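Local coordinates for protein germination-specific N-acetylmuramoyl-L-alanine amidase, Autolysin (PDB 7RAG) that probably hydrolyses, as a zinc-dependent amidase, the bond between N-acetylmuramoyl and L-alanine in peptidoglycan, and is bound here to the lipoprotein GerS, at residues E191-Q194 and E195-W199; F124-K127 and D128-D131; C138-E141 and E142-R145. All blocks are in the same frame, centred on the assembly; numbering follows the deposited sequence.

Contact 1: residues E191-Q194 and E195-W199; sequences ETYQ and EKIAW
E191 and E195 sit one turn apart on helix 191-211, and their side chains pass close to each other. E191 CG lies 3.9 Å from E195 OE2. The like-charged oxygens come near without touching: E191 OE2 is 4.2 Å from E195 OE2, and the two carboxylate planes are turned 78° against each other. Another i to i+4 pair, Y193 and I197, is apolar. The CD1 methyl of I197 meets the tyrosine ring obliquely, 3.6 Å from Y193 CE2. The tyrosine gets there because its CG lies anti to the backbone N (chi1 -165°). Four regular backbone bonds hold the turn, such as I197 N to Y193 O at 3.0 Å. Further out, K51 of helix 41-58 forms a salt bridge to OE2 of both glutamates, and E195 OE1 forms a salt bridge to K82 of the lipoprotein chain. Q194 NE2 is hydrogen-bonded to the carbonyl of L188. Two acids this close would be expected to repel. The shared lysine and the lipoprotein lysine probably offset that charge, which ties this helix turn to helix 41-58 and to the partner protein.

Contact 2: residues F124-K127 and D128-D131; sequences FYPK and DKQD
K127 CG is anti to its own N (chi1 -175°) and the chain bends at chi3 (83°), while D128 CG swings to the side of its own N; together these torsions carry the lysine amine and the acid to one another. K127 NZ comes 3.6 Å from D128 OD2, a long salt bridge between two exposed residues. The aliphatic part of the lysine also runs along the acid, with K127 CE 3.5 Å from D128 OD2. The two are the middle residues of a type II beta turn from P126 to K129. It is closed by K129 N donating to P126 O at 3.3 Å. D128 has positive phi, as the third residue of such a turn does. The K129 side chain crosses the proline at about a right angle, with K129 CG 3.6 Å from P126 CG. The Y125 ring has D128 N at its edge, and K129 O approaches it obliquely, 3.9 Å from Y125 CD1. K129 is the N-cap residue of helix 130-147. The turn therefore joins strand 122-126 to that helix, at the start of a beta-alpha-beta unit that ends in strand 156-158. Y125 packs on S132, K133 and S136 of the helix, while the backbones of Y125 and K127 hydrogen-bond to R158 of strand 156-158.

Contact 3: residues C138-E141 and E142-R145; sequences CIQE and ELKR
Four consecutive i to i+4 backbone bonds join C138-E141 to E142-R145, from E142 N to C138 O (3.1 Å) through R145 N to E141 O (2.9 Å). This is the later half of helix 130-147, the helix of the beta-alpha-beta unit between strands 122-126 and 156-158. Residues 143-145 include a wider, pi-type turn. On the inner side, I139 and L143 extend alongside each other from successive turns. I139 CG2 is 3.9 Å from L143 CD1. The leucine CG stands beside its own N (chi1 -69°), which brings it back over the preceding turn, 3.2 Å from I139 O. Both residues pack on I174 of the central strand 171-178. Q140 crosses L143 at about a right angle, and its OE1 comes 4.2 Å from L143 CD1. The buried amide is satisfied at both ends: OE1 bonds T123 OG1 and NE2 bonds the carbonyl of A121. The E142 carboxylate meets R145 at the edge of the guanidinium, in plane. R145 NH1 forms a salt bridge to D85 of the lipoprotein chain, so E142 probably steadies an arginine at that interface. E142 OE1 takes two N-H groups of the arginine. The bond from R145 NE to E142 OE1 is weak, at 3.1 Å. The one from R145 NH2 to E142 OE1, part of a salt bridge, is 2.6 Å long, has an N-H...O angle of 160° and runs nearly along the acceptor's C-O axis.

In the fold
All three contacts lie in the C-terminal half of the amidase fold. Contacts 2 and 3 share helix 130-147: contact 2 makes its entry turn and contact 3 its later half, with centres about 17 Å apart. Contact 1 is on helix 191-211, about 13 Å from contact 3 between centres. The helices pack together, Y193 and I197 on V147 and L143 on A200. Contact 2 is a surface turn, carried by proline, a lysine-aspartate pair and one turn bond. Contacts 1 and 3 are partly buried, each with an apolar i to i+4 pair. They share a partner: D85 of the lipoprotein chain accepts a hydrogen bond from W199 NE1 and forms a salt bridge with R145 NH1.

Contact 1: residues E191-Q194 and E195-W199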
ATOM      1  N   GLU B 191      -9.390 -30.494  -5.863  1.00 73.35           N
ATOM      2  CA  GLU B 191      -8.603 -29.608  -6.716  1.00 70.59           C
ATOM      3  C   GLU B 191      -8.506 -28.200  -6.139  1.00 69.59           C
ATOM      4  O   GLU B 191      -7.469 -27.537  -6.290  1.00 69.35           O
ATOM      5  CB  GLU B 191      -9.198 -29.570  -8.128  1.00 67.67           C
ATOM      6  CG  GLU B 191      -8.410 -28.708  -9.108  1.00 71.12           C
ATOM      7  CD  GLU B 191      -8.616 -29.106 -10.565  1.00 74.39           C
ATOM      8  OE1 GLU B 191      -9.570 -29.875 -10.835  1.00 80.15           O
ATOM      9  OE2 GLU B 191      -7.828 -28.650 -11.438  1.00 69.68           O
ATOM     10  N   THR B 192      -9.550 -27.733  -5.450  1.00 67.17           N
ATOM     11  CA  THR B 192      -9.502 -26.384  -4.895  1.00 69.89           C
ATOM     12  C   THR B 192      -8.583 -26.318  -3.685  1.00 68.83           C
ATOM     13  O   THR B 192      -7.855 -25.332  -3.495  1.00 69.53           O
ATOM     14  CB  THR B 192     -10.901 -25.917  -4.530  1.00 69.30           C
ATOM     15  OG1 THR B 192     -11.786 -26.233  -5.609  1.00 79.21           O
ATOM     16  CG2 THR B 192     -10.894 -24.418  -4.318  1.00 73.10           C
ATOM     17  N   TYR B 193      -8.595 -27.357  -2.857  1.00 68.86           N
ATOM     18  CA  TYR B 193      -7.662 -27.387  -1.742  1.00 68.39           C
ATOM     19  C   TYR B 193      -6.233 -27.473  -2.250  1.00 64.85           C
ATOM     20  O   TYR B 193      -5.332 -26.815  -1.711  1.00 69.20           O
ATOM     21  CB  TYR B 193      -7.995 -28.558  -0.822  1.00 74.36           C
ATOM     22  CG  TYR B 193      -7.340 -28.495   0.543  1.00 71.44           C
ATOM     23  CD1 TYR B 193      -7.797 -27.619   1.508  1.00 72.58           C
ATOM     24  CD2 TYR B 193      -6.281 -29.339   0.869  1.00 70.81           C
ATOM     25  CE1 TYR B 193      -7.214 -27.568   2.753  1.00 72.26           C
ATOM     26  CE2 TYR B 193      -5.688 -29.290   2.115  1.00 70.39           C
ATOM     27  CZ  TYR B 193      -6.159 -28.399   3.047  1.00 71.76           C
ATOM     28  OH  TYR B 193      -5.585 -28.344   4.294  1.00 82.06           O
ATOM     29  N   GLN B 194      -6.008 -28.269  -3.296  1.00 63.74           N
ATOM     30  CA  GLN B 194      -4.677 -28.343  -3.881  1.00 62.91           C
ATOM     31  C   GLN B 194      -4.216 -26.978  -4.366  1.00 60.56           C
ATOM     32  O   GLN B 194      -3.048 -26.608  -4.177  1.00 59.28           O
ATOM     33  CB  GLN B 194      -4.667 -29.352  -5.020  1.00 63.60           C
ATOM     34  CG  GLN B 194      -5.071 -30.754  -4.588  1.00 67.04           C
ATOM     35  CD  GLN B 194      -5.219 -31.686  -5.773  1.00 70.32           C
ATOM     36  OE1 GLN B 194      -5.223 -31.240  -6.917  1.00 69.36           O
ATOM     37  NE2 GLN B 194      -5.327 -32.986  -5.506  1.00 71.39           N
ATOM     38  N   GLU B 195      -5.119 -26.205  -4.974  1.00 59.75           N
ATOM     39  CA  GLU B 195      -4.739 -24.868  -5.428  1.00 60.35           C
ATOM     40  C   GLU B 195      -4.418 -23.949  -4.257  1.00 60.99           C
ATOM     41  O   GLU B 195      -3.496 -23.129  -4.340  1.00 55.85           O
ATOM     42  CB  GLU B 195      -5.834 -24.269  -6.301  1.00 56.67           C
ATOM     43  CG  GLU B 195      -6.011 -24.998  -7.603  1.00 62.61           C
ATOM     44  CD  GLU B 195      -7.156 -24.452  -8.445  1.00 67.87           C
ATOM     45  OE1 GLU B 195      -7.857 -23.515  -7.992  1.00 72.99           O
ATOM     46  OE2 GLU B 195      -7.347 -24.953  -9.574  1.00 68.46           O
ATOM     47  N   LYS B 196      -5.173 -24.065  -3.163  1.00 59.91           N
ATOM     48  CA  LYS B 196      -4.879 -23.279  -1.966  1.00 54.59           C
ATOM     49  C   LYS B 196      -3.462 -23.556  -1.457  1.00 58.71           C
ATOM     50  O   LYS B 196      -2.709 -22.629  -1.120  1.00 55.72           O
ATOM     51  CB  LYS B 196      -5.921 -23.605  -0.900  1.00 62.02           C
ATOM     52  CG  LYS B 196      -6.152 -22.553   0.161  1.00 71.58           C
ATOM     53  CD  LYS B 196      -7.598 -22.652   0.692  1.00 76.42           C
ATOM     54  CE  LYS B 196      -7.914 -21.554   1.722  1.00 82.55           C
ATOM     55  NZ  LYS B 196      -9.353 -21.548   2.131  1.00 87.33           N
ATOM     56  N   ILE B 197      -3.082 -24.836  -1.403  1.00 57.69           N
ATOM     57  CA  ILE B 197      -1.742 -25.205  -0.948  1.00 55.12           C
ATOM     58  C   ILE B 197      -0.683 -24.634  -1.882  1.00 54.72           C
ATOM     59  O   ILE B 197       0.345 -24.098  -1.444  1.00 52.41           O
ATOM     60  CB  ILE B 197      -1.614 -26.734  -0.849  1.00 61.87           C
ATOM     61  CG1 ILE B 197      -2.405 -27.250   0.344  1.00 58.65           C
ATOM     62  CG2 ILE B 197      -0.121 -27.146  -0.809  1.00 52.38           C
ATOM     63  CD1 ILE B 197      -2.541 -28.727   0.355  1.00 62.35           C
ATOM     64  N   ALA B 198      -0.906 -24.768  -3.191  1.00 56.46           N
ATOM     65  CA  ALA B 198       0.049 -24.202  -4.131  1.00 53.20           C
ATOM     66  C   ALA B 198       0.189 -22.704  -3.906  1.00 50.06           C
ATOM     67  O   ALA B 198       1.301 -22.175  -3.896  1.00 43.83           O
ATOM     68  CB  ALA B 198      -0.373 -24.509  -5.565  1.00 49.27           C
ATOM     69  N   TRP B 199      -0.932 -22.015  -3.695  1.00 50.32           N
ATOM     70  CA  TRP B 199      -0.902 -20.592  -3.393  1.00 49.71           C
ATOM     71  C   TRP B 199      -0.071 -20.300  -2.145  1.00 53.18           C
ATOM     72  O   TRP B 199       0.758 -19.377  -2.140  1.00 49.25           O
ATOM     73  CB  TRP B 199      -2.324 -20.075  -3.211  1.00 50.90           C
ATOM     74  CG  TRP B 199      -2.332 -18.654  -2.891  1.00 54.62           C
ATOM     75  CD1 TRP B 199      -2.532 -18.088  -1.667  1.00 53.54           C
ATOM     76  CD2 TRP B 199      -2.063 -17.581  -3.796  1.00 53.05           C
ATOM     77  NE1 TRP B 199      -2.423 -16.729  -1.762  1.00 57.85           N
ATOM     78  CE2 TRP B 199      -2.135 -16.391  -3.059  1.00 53.08           C
ATOM     79  CE3 TRP B 199      -1.781 -17.514  -5.164  1.00 51.38           C
ATOM     80  CZ2 TRP B 199      -1.933 -15.148  -3.640  1.00 53.24           C
ATOM     81  CZ3 TRP B 199      -1.584 -16.284  -5.740  1.00 49.38           C
ATOM     82  CH2 TRP B 199      -1.660 -15.115  -4.982  1.00 55.44           C
TER

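Contact 2: residues F124-K127 and D128-D131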
ATOM      1  N   PHE B 124      10.207 -29.162   5.793  1.00 58.74           N
ATOM      2  CA  PHE B 124      11.508 -29.610   6.250  1.00 59.34           C
ATOM      3  C   PHE B 124      12.575 -28.921   5.415  1.00 55.00           C
ATOM      4  O   PHE B 124      12.339 -28.522   4.268  1.00 59.10           O
ATOM      5  CB  PHE B 124      11.688 -31.131   6.127  1.00 57.85           C
ATOM      6  CG  PHE B 124      10.569 -31.947   6.711  1.00 60.09           C
ATOM      7  CD1 PHE B 124      10.641 -32.419   8.007  1.00 65.01           C
ATOM      8  CD2 PHE B 124       9.470 -32.284   5.950  1.00 60.82           C
ATOM      9  CE1 PHE B 124       9.621 -33.196   8.536  1.00 63.48           C
ATOM     10  CE2 PHE B 124       8.451 -33.048   6.476  1.00 60.94           C
ATOM     11  CZ  PHE B 124       8.527 -33.511   7.761  1.00 59.60           C
ATOM     12  N   TYR B 125      13.761 -28.827   5.995  1.00 54.51           N
ATOM     13  CA  TYR B 125      14.940 -28.244   5.378  1.00 55.81           C
ATOM     14  C   TYR B 125      16.131 -29.113   5.750  1.00 57.70           C
ATOM     15  O   TYR B 125      16.124 -29.753   6.808  1.00 56.88           O
ATOM     16  CB  TYR B 125      15.169 -26.801   5.857  1.00 56.93           C
ATOM     17  CG  TYR B 125      15.533 -26.700   7.334  1.00 58.31           C
ATOM     18  CD1 TYR B 125      16.866 -26.632   7.738  1.00 56.46           C
ATOM     19  CD2 TYR B 125      14.542 -26.678   8.317  1.00 60.39           C
ATOM     20  CE1 TYR B 125      17.201 -26.550   9.060  1.00 62.10           C
ATOM     21  CE2 TYR B 125      14.863 -26.596   9.649  1.00 64.03           C
ATOM     22  CZ  TYR B 125      16.201 -26.527  10.016  1.00 67.12           C
ATOM     23  OH  TYR B 125      16.538 -26.433  11.338  1.00 67.96           O
ATOM     24  N   PRO B 126      17.166 -29.151   4.912  1.00 55.59           N
ATOM     25  CA  PRO B 126      18.331 -29.984   5.233  1.00 56.57           C
ATOM     26  C   PRO B 126      19.079 -29.411   6.425  1.00 62.41           C
ATOM     27  O   PRO B 126      19.344 -28.209   6.479  1.00 64.37           O
ATOM     28  CB  PRO B 126      19.170 -29.913   3.955  1.00 58.47           C
ATOM     29  CG  PRO B 126      18.833 -28.576   3.376  1.00 52.93           C
ATOM     30  CD  PRO B 126      17.394 -28.332   3.710  1.00 52.78           C
ATOM     31  N   LYS B 127      19.440 -30.286   7.368  1.00 63.88           N
ATOM     32  CA  LYS B 127      20.078 -29.856   8.609  1.00 66.56           C
ATOM     33  C   LYS B 127      21.201 -28.858   8.334  1.00 66.68           C
ATOM     34  O   LYS B 127      21.949 -28.999   7.364  1.00 64.03           O
ATOM     35  CB  LYS B 127      20.619 -31.074   9.367  1.00 68.42           C
ATOM     36  CG  LYS B 127      21.199 -30.741  10.740  1.00 72.09           C
ATOM     37  CD  LYS B 127      21.727 -31.988  11.477  1.00 77.10           C
ATOM     38  CE  LYS B 127      23.147 -32.367  11.048  1.00 80.30           C
ATOM     39  NZ  LYS B 127      24.080 -32.505  12.222  1.00 80.24           N
ATOM     40  N   ASP B 128      21.260 -27.799   9.157  1.00 66.17           N
ATOM     41  CA  ASP B 128      22.363 -26.833   9.199  1.00 69.73           C
ATOM     42  C   ASP B 128      22.550 -26.030   7.913  1.00 68.28           C
ATOM     43  O   ASP B 128      23.660 -25.565   7.637  1.00 69.92           O
ATOM     44  CB  ASP B 128      23.691 -27.515   9.535  1.00 76.55           C
ATOM     45  CG  ASP B 128      23.730 -28.050  10.940  1.00 76.40           C
ATOM     46  OD1 ASP B 128      23.079 -27.447  11.821  1.00 75.14           O
ATOM     47  OD2 ASP B 128      24.429 -29.065  11.160  1.00 84.00           O
ATOM     48  N   LYS B 129      21.517 -25.856   7.100  1.00 68.41           N
ATOM     49  CA  LYS B 129      21.577 -24.953   5.957  1.00 68.23           C
ATOM     50  C   LYS B 129      20.645 -23.795   6.272  1.00 63.07           C
ATOM     51  O   LYS B 129      19.427 -23.976   6.334  1.00 61.02           O
ATOM     52  CB  LYS B 129      21.185 -25.650   4.653  1.00 62.59           C
ATOM     53  CG  LYS B 129      21.927 -26.942   4.373  1.00 59.58           C
ATOM     54  CD  LYS B 129      23.428 -26.794   4.517  1.00 66.56           C
ATOM     55  CE  LYS B 129      24.138 -26.757   3.167  1.00 71.55           C
ATOM     56  NZ  LYS B 129      23.984 -25.440   2.457  1.00 73.35           N
ATOM     57  N   GLN B 130      21.222 -22.612   6.478  1.00 66.21           N
ATOM     58  CA  GLN B 130      20.460 -21.496   7.034  1.00 64.85           C
ATOM     59  C   GLN B 130      19.457 -20.953   6.023  1.00 64.72           C
ATOM     60  O   GLN B 130      18.291 -20.704   6.359  1.00 61.99           O
ATOM     61  CB  GLN B 130      21.412 -20.392   7.492  1.00 61.10           C
ATOM     62  CG  GLN B 130      20.787 -19.453   8.491  1.00 68.90           C
ATOM     63  CD  GLN B 130      20.505 -20.150   9.814  1.00 76.66           C
ATOM     64  OE1 GLN B 130      19.499 -19.876  10.477  1.00 79.23           O
ATOM     65  NE2 GLN B 130      21.395 -21.057  10.207  1.00 77.88           N
ATOM     66  N   ASP B 131      19.902 -20.752   4.782  1.00 62.40           N
ATOM     67  CA  ASP B 131      19.020 -20.240   3.745  1.00 64.10           C
ATOM     68  C   ASP B 131      17.789 -21.124   3.604  1.00 58.75           C
ATOM     69  O   ASP B 131      16.656 -20.629   3.552  1.00 57.62           O
ATOM     70  CB  ASP B 131      19.781 -20.132   2.412  1.00 66.74           C
ATOM     71  CG  ASP B 131      20.559 -21.430   2.055  1.00 80.49           C
ATOM     72  OD1 ASP B 131      21.031 -22.131   3.000  1.00 84.13           O
ATOM     73  OD2 ASP B 131      20.717 -21.753   0.834  1.00 75.88           O
TER

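Contact 3: residues C138-E141 and E142-R145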
ATOM      1  N   CYS B 138       9.350 -19.385   5.837  1.00 54.84           N
ATOM      2  CA  CYS B 138       8.413 -18.589   5.038  1.00 58.93           C
ATOM      3  C   CYS B 138       7.251 -19.443   4.537  1.00 56.32           C
ATOM      4  O   CYS B 138       6.073 -19.061   4.646  1.00 60.10           O
ATOM      5  CB  CYS B 138       9.132 -17.941   3.853  1.00 53.92           C
ATOM      6  SG  CYS B 138      10.268 -16.617   4.301  1.00 58.71           S
ATOM      7  N   ILE B 139       7.566 -20.622   4.008  1.00 57.14           N
ATOM      8  CA  ILE B 139       6.516 -21.474   3.471  1.00 54.57           C
ATOM      9  C   ILE B 139       5.620 -22.001   4.589  1.00 60.53           C
ATOM     10  O   ILE B 139       4.400 -22.064   4.434  1.00 60.83           O
ATOM     11  CB  ILE B 139       7.134 -22.599   2.634  1.00 48.91           C
ATOM     12  CG1 ILE B 139       7.730 -21.993   1.376  1.00 46.18           C
ATOM     13  CG2 ILE B 139       6.104 -23.648   2.341  1.00 50.28           C
ATOM     14  CD1 ILE B 139       8.709 -22.882   0.696  1.00 49.45           C
ATOM     15  N   GLN B 140       6.199 -22.373   5.733  1.00 57.76           N
ATOM     16  CA  GLN B 140       5.383 -22.883   6.833  1.00 59.17           C
ATOM     17  C   GLN B 140       4.445 -21.811   7.369  1.00 61.25           C
ATOM     18  O   GLN B 140       3.274 -22.092   7.663  1.00 65.28           O
ATOM     19  CB  GLN B 140       6.269 -23.423   7.953  1.00 58.85           C
ATOM     20  CG  GLN B 140       5.510 -24.221   8.992  1.00 57.38           C
ATOM     21  CD  GLN B 140       4.889 -25.481   8.433  1.00 61.49           C
ATOM     22  OE1 GLN B 140       5.547 -26.248   7.734  1.00 64.67           O
ATOM     23  NE2 GLN B 140       3.615 -25.702   8.736  1.00 61.44           N
ATOM     24  N   GLU B 141       4.931 -20.574   7.492  1.00 60.48           N
ATOM     25  CA  GLU B 141       4.065 -19.464   7.889  1.00 62.98           C
ATOM     26  C   GLU B 141       2.905 -19.280   6.909  1.00 67.38           C
ATOM     27  O   GLU B 141       1.757 -19.083   7.326  1.00 70.48           O
ATOM     28  CB  GLU B 141       4.878 -18.173   7.991  1.00 66.15           C
ATOM     29  CG  GLU B 141       5.367 -17.832   9.379  1.00 78.41           C
ATOM     30  CD  GLU B 141       6.719 -17.137   9.342  1.00 89.36           C
ATOM     31  OE1 GLU B 141       7.092 -16.654   8.238  1.00 81.77           O
ATOM     32  OE2 GLU B 141       7.410 -17.097  10.400  1.00 93.05           O
ATOM     33  N   GLU B 142       3.180 -19.338   5.596  1.00 61.74           N
ATOM     34  CA  GLU B 142       2.078 -19.207   4.640  1.00 60.67           C
ATOM     35  C   GLU B 142       1.142 -20.412   4.672  1.00 61.84           C
ATOM     36  O   GLU B 142      -0.068 -20.260   4.490  1.00 64.26           O
ATOM     37  CB  GLU B 142       2.601 -18.991   3.230  1.00 55.58           C
ATOM     38  CG  GLU B 142       3.378 -17.728   3.091  1.00 58.95           C
ATOM     39  CD  GLU B 142       2.665 -16.551   3.693  1.00 66.38           C
ATOM     40  OE1 GLU B 142       1.542 -16.251   3.245  1.00 66.22           O
ATOM     41  OE2 GLU B 142       3.226 -15.931   4.630  1.00 78.21           O
ATOM     42  N   LEU B 143       1.671 -21.615   4.880  1.00 63.44           N
ATOM     43  CA  LEU B 143       0.798 -22.778   4.971  1.00 61.70           C
ATOM     44  C   LEU B 143      -0.156 -22.625   6.142  1.00 69.89           C
ATOM     45  O   LEU B 143      -1.359 -22.893   6.015  1.00 73.79           O
ATOM     46  CB  LEU B 143       1.621 -24.059   5.100  1.00 55.88           C
ATOM     47  CG  LEU B 143       2.431 -24.526   3.886  1.00 55.71           C
ATOM     48  CD1 LEU B 143       3.333 -25.703   4.248  1.00 55.62           C
ATOM     49  CD2 LEU B 143       1.527 -24.919   2.748  1.00 54.63           C
ATOM     50  N   LYS B 144       0.357 -22.133   7.276  1.00 69.04           N
ATOM     51  CA  LYS B 144      -0.498 -21.827   8.419  1.00 69.35           C
ATOM     52  C   LYS B 144      -1.534 -20.760   8.075  1.00 69.19           C
ATOM     53  O   LYS B 144      -2.734 -20.964   8.273  1.00 70.94           O
ATOM     54  CB  LYS B 144       0.353 -21.367   9.604  1.00 69.18           C
ATOM     55  CG  LYS B 144      -0.422 -21.199  10.903  1.00 73.58           C
ATOM     56  CD  LYS B 144       0.377 -20.431  11.959  1.00 76.91           C
ATOM     57  CE  LYS B 144      -0.496 -20.069  13.169  1.00 85.85           C
ATOM     58  NZ  LYS B 144       0.056 -18.968  14.044  1.00 87.48           N
ATOM     59  N   ARG B 145      -1.090 -19.610   7.557  1.00 67.42           N
ATOM     60  CA  ARG B 145      -2.006 -18.476   7.424  1.00 64.57           C
ATOM     61  C   ARG B 145      -3.068 -18.737   6.373  1.00 71.95           C
ATOM     62  O   ARG B 145      -4.232 -18.376   6.563  1.00 78.04           O
ATOM     63  CB  ARG B 145      -1.251 -17.195   7.077  1.00 67.80           C
ATOM     64  CG  ARG B 145      -2.159 -15.991   6.846  1.00 64.06           C
ATOM     65  CD  ARG B 145      -1.389 -14.786   6.286  1.00 64.55           C
ATOM     66  NE  ARG B 145      -0.756 -15.066   4.996  1.00 67.37           N
ATOM     67  CZ  ARG B 145      -1.355 -14.911   3.813  1.00 68.01           C
ATOM     68  NH1 ARG B 145      -2.599 -14.475   3.744  1.00 68.23           N
ATOM     69  NH2 ARG B 145      -0.717 -15.188   2.689  1.00 65.03           N
TER